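Local structure of beta-hexosaminidase (Neisseria gonorrhoeae, 6JTJ) at residues C[254-259]-C[290-295]. The protein probably cleaves terminal beta-1,4-linked N-acetylglucosamine from peptide-linked peptidoglycan fragments, as a family 3 glycoside hydrolase acting in cell-wall recycling. Numbering follows the deposited sequence.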
loop_
_atom_site.group_PDB
_atom_site.type_symbol
_atom_site.label_atom_id
_atom_site.label_comp_id
_atom_site.label_asym_id
_atom_site.label_seq_id
_atom_site.Cartn_x
_atom_site.Cartn_y
_atom_site.Cartn_z
ATOM N N ALA C 254 -12.345 2.092 19.044
ATOM C CA ALA C 254 -11.049 2.636 18.734
ATOM C C ALA C 254 -10.999 3.172 17.325
ATOM O O ALA C 254 -11.858 2.874 16.481
ATOM C CB ALA C 254 -10.003 1.556 18.889
ATOM N N VAL C 255 -9.949 3.924 17.080
ATOM C CA VAL C 255 -9.665 4.507 15.779
ATOM C C VAL C 255 -8.159 4.381 15.525
ATOM O O VAL C 255 -7.363 4.462 16.477
ATOM C CB VAL C 255 -10.149 5.958 15.819
ATOM C CG1 VAL C 255 -9.287 6.870 14.994
ATOM C CG2 VAL C 255 -11.614 6.037 15.398
ATOM N N MET C 256 -7.791 4.134 14.270
ATOM C CA MET C 256 -6.420 4.244 13.810
ATOM C C MET C 256 -6.382 5.466 12.895
ATOM O O MET C 256 -7.233 5.615 12.024
ATOM C CB MET C 256 -5.949 3.071 12.926
ATOM C CG MET C 256 -5.719 1.654 13.597
ATOM S SD MET C 256 -4.190 1.400 14.496
ATOM C CE MET C 256 -3.085 2.532 13.637
ATOM N N PRO C 257 -5.375 6.331 13.070
ATOM C CA PRO C 257 -5.320 7.533 12.259
ATOM C C PRO C 257 -4.649 7.287 10.932
ATOM O O PRO C 257 -3.847 6.364 10.801
ATOM C CB PRO C 257 -4.478 8.474 13.117
ATOM C CG PRO C 257 -3.494 7.560 13.754
ATOM C CD PRO C 257 -4.236 6.251 13.992
ATOM N N ALA C 258 -4.983 8.116 9.957
ATOM C CA ALA C 258 -4.300 8.092 8.668
ATOM C C ALA C 258 -2.939 8.776 8.797
ATOM O O ALA C 258 -2.820 9.817 9.435
ATOM C CB ALA C 258 -5.138 8.794 7.614
ATOM N N HIS C 259 -1.925 8.174 8.180
ATOM C CA HIS C 259 -0.628 8.810 8.018
ATOM C C HIS C 259 -0.713 9.697 6.784
ATOM O O HIS C 259 -0.201 9.367 5.710
ATOM C CB HIS C 259 0.467 7.745 7.881
ATOM C CG HIS C 259 1.853 8.283 7.983
ATOM N ND1 HIS C 259 2.262 9.211 8.926
ATOM C CD2 HIS C 259 2.940 7.992 7.238
ATOM C CE1 HIS C 259 3.543 9.478 8.735
ATOM N NE2 HIS C 259 3.976 8.748 7.720
ATOM N N VAL C 290 -10.447 4.538 22.265
ATOM C CA VAL C 290 -8.994 4.562 22.080
ATOM C C VAL C 290 -8.617 5.260 20.783
ATOM O O VAL C 290 -9.194 4.998 19.717
ATOM C CB VAL C 290 -8.413 3.134 22.005
ATOM C CG1 VAL C 290 -6.976 3.135 21.488
ATOM C CG2 VAL C 290 -8.515 2.468 23.356
ATOM N N ILE C 291 -7.641 6.153 20.875
ATOM C CA ILE C 291 -6.948 6.626 19.690
ATOM C C ILE C 291 -5.582 5.949 19.696
ATOM O O ILE C 291 -4.735 6.255 20.561
ATOM C CB ILE C 291 -6.818 8.143 19.694
ATOM C CG1 ILE C 291 -8.200 8.787 19.706
ATOM C CG2 ILE C 291 -6.048 8.614 18.464
ATOM C CD1 ILE C 291 -8.174 10.292 19.886
ATOM N N PHE C 292 -5.368 5.020 18.767
ATOM C CA PHE C 292 -4.046 4.449 18.552
ATOM C C PHE C 292 -3.141 5.402 17.781
ATOM O O PHE C 292 -3.626 6.237 17.041
ATOM C CB PHE C 292 -4.136 3.168 17.761
ATOM C CG PHE C 292 -4.692 2.022 18.528
ATOM C CD1 PHE C 292 -3.979 1.460 19.582
ATOM C CD2 PHE C 292 -5.929 1.497 18.203
ATOM C CE1 PHE C 292 -4.480 0.385 20.278
ATOM C CE2 PHE C 292 -6.441 0.427 18.908
ATOM C CZ PHE C 292 -5.717 -0.132 19.946
ATOM N N SER C 293 -1.820 5.270 17.941
ATOM C CA SER C 293 -0.862 6.048 17.146
ATOM C C SER C 293 -0.632 5.305 15.839
ATOM O O SER C 293 -1.080 4.187 15.680
ATOM C CB SER C 293 0.483 6.163 17.873
ATOM O OG SER C 293 1.240 4.975 17.742
ATOM N N ASP C 294 0.115 5.877 14.908
ATOM C CA ASP C 294 0.638 4.994 13.808
ATOM C C ASP C 294 1.778 4.163 14.380
ATOM O O ASP C 294 2.242 4.463 15.475
ATOM C CB ASP C 294 1.106 5.715 12.527
ATOM C CG ASP C 294 1.098 7.216 12.637
ATOM O OD1 ASP C 294 1.009 7.729 13.784
ATOM O OD2 ASP C 294 1.170 7.858 11.552
ATOM N N ASP C 295 2.239 3.156 13.633
ATOM C CA ASP C 295 3.477 2.419 13.974
ATOM C C ASP C 295 4.605 3.478 13.968
ATOM O O ASP C 295 4.858 4.104 12.927
ATOM C CB ASP C 295 3.746 1.286 12.964
ATOM C CG ASP C 295 4.937 0.392 13.356
ATOM O OD1 ASP C 295 5.482 0.511 14.481
ATOM O OD2 ASP C 295 5.381 -0.396 12.496
HETATM O O HOH W 1 -0.600 9.894 11.168
#
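M256 and F292 meet in a Met-aromatic contact: SD lies 4.9 Å from the centroid of the F292 ring, 49° off the ring normal, an oblique approach, while the same SD packs at 3.7 Å against F292 CB. The thioether chain reaches this place by bending at chi2 (-80°) and chi3, which brings CE to 3.3 Å from S293 O; an unbranched, flexible methionine suits such a folded path. The F292 ring also takes A254 CB against its CE2 atom (3.7 Å), and V290 CG1 of its own strand sits over the centre of one face. Alanine leaves room here for the large ring, and its methyl also touches V290 CB.

Two backbone bonds join the parallel strands, V255 N to V290 O (2.9 Å) and F292 N to V255 O (3.1 Å), so that V255 is gripped through both its N-H and its carbonyl. P257, which has no N-H to offer, instead lays CD against F292 O.

Beyond the strand 254-257, the imidazole of H259 and the carboxylate of D294 are turned 73° apart, with ND1 3.1 Å from OD2. A water donates to both D294 OD2 and A258 O, linking D294, the predicted nucleophile, to the loop that follows strand 254-257. M256, near bound N-acetylglucosamine and touching K210, a predicted substrate-binding residue, further places this end of the strands at the active site.

The pair is part of the (beta/alpha)8 (TIM) barrel expected of a family 3 glycoside hydrolase, with strand 208-212 beside 254-257 and strand 321-323 beside 290-295, each paired in parallel. V255 and I291 turn to the other side of the sheet from A254 and V290, where their branched side chains pack on helix 274-284, which connects the two strands in a beta-alpha-beta crossover.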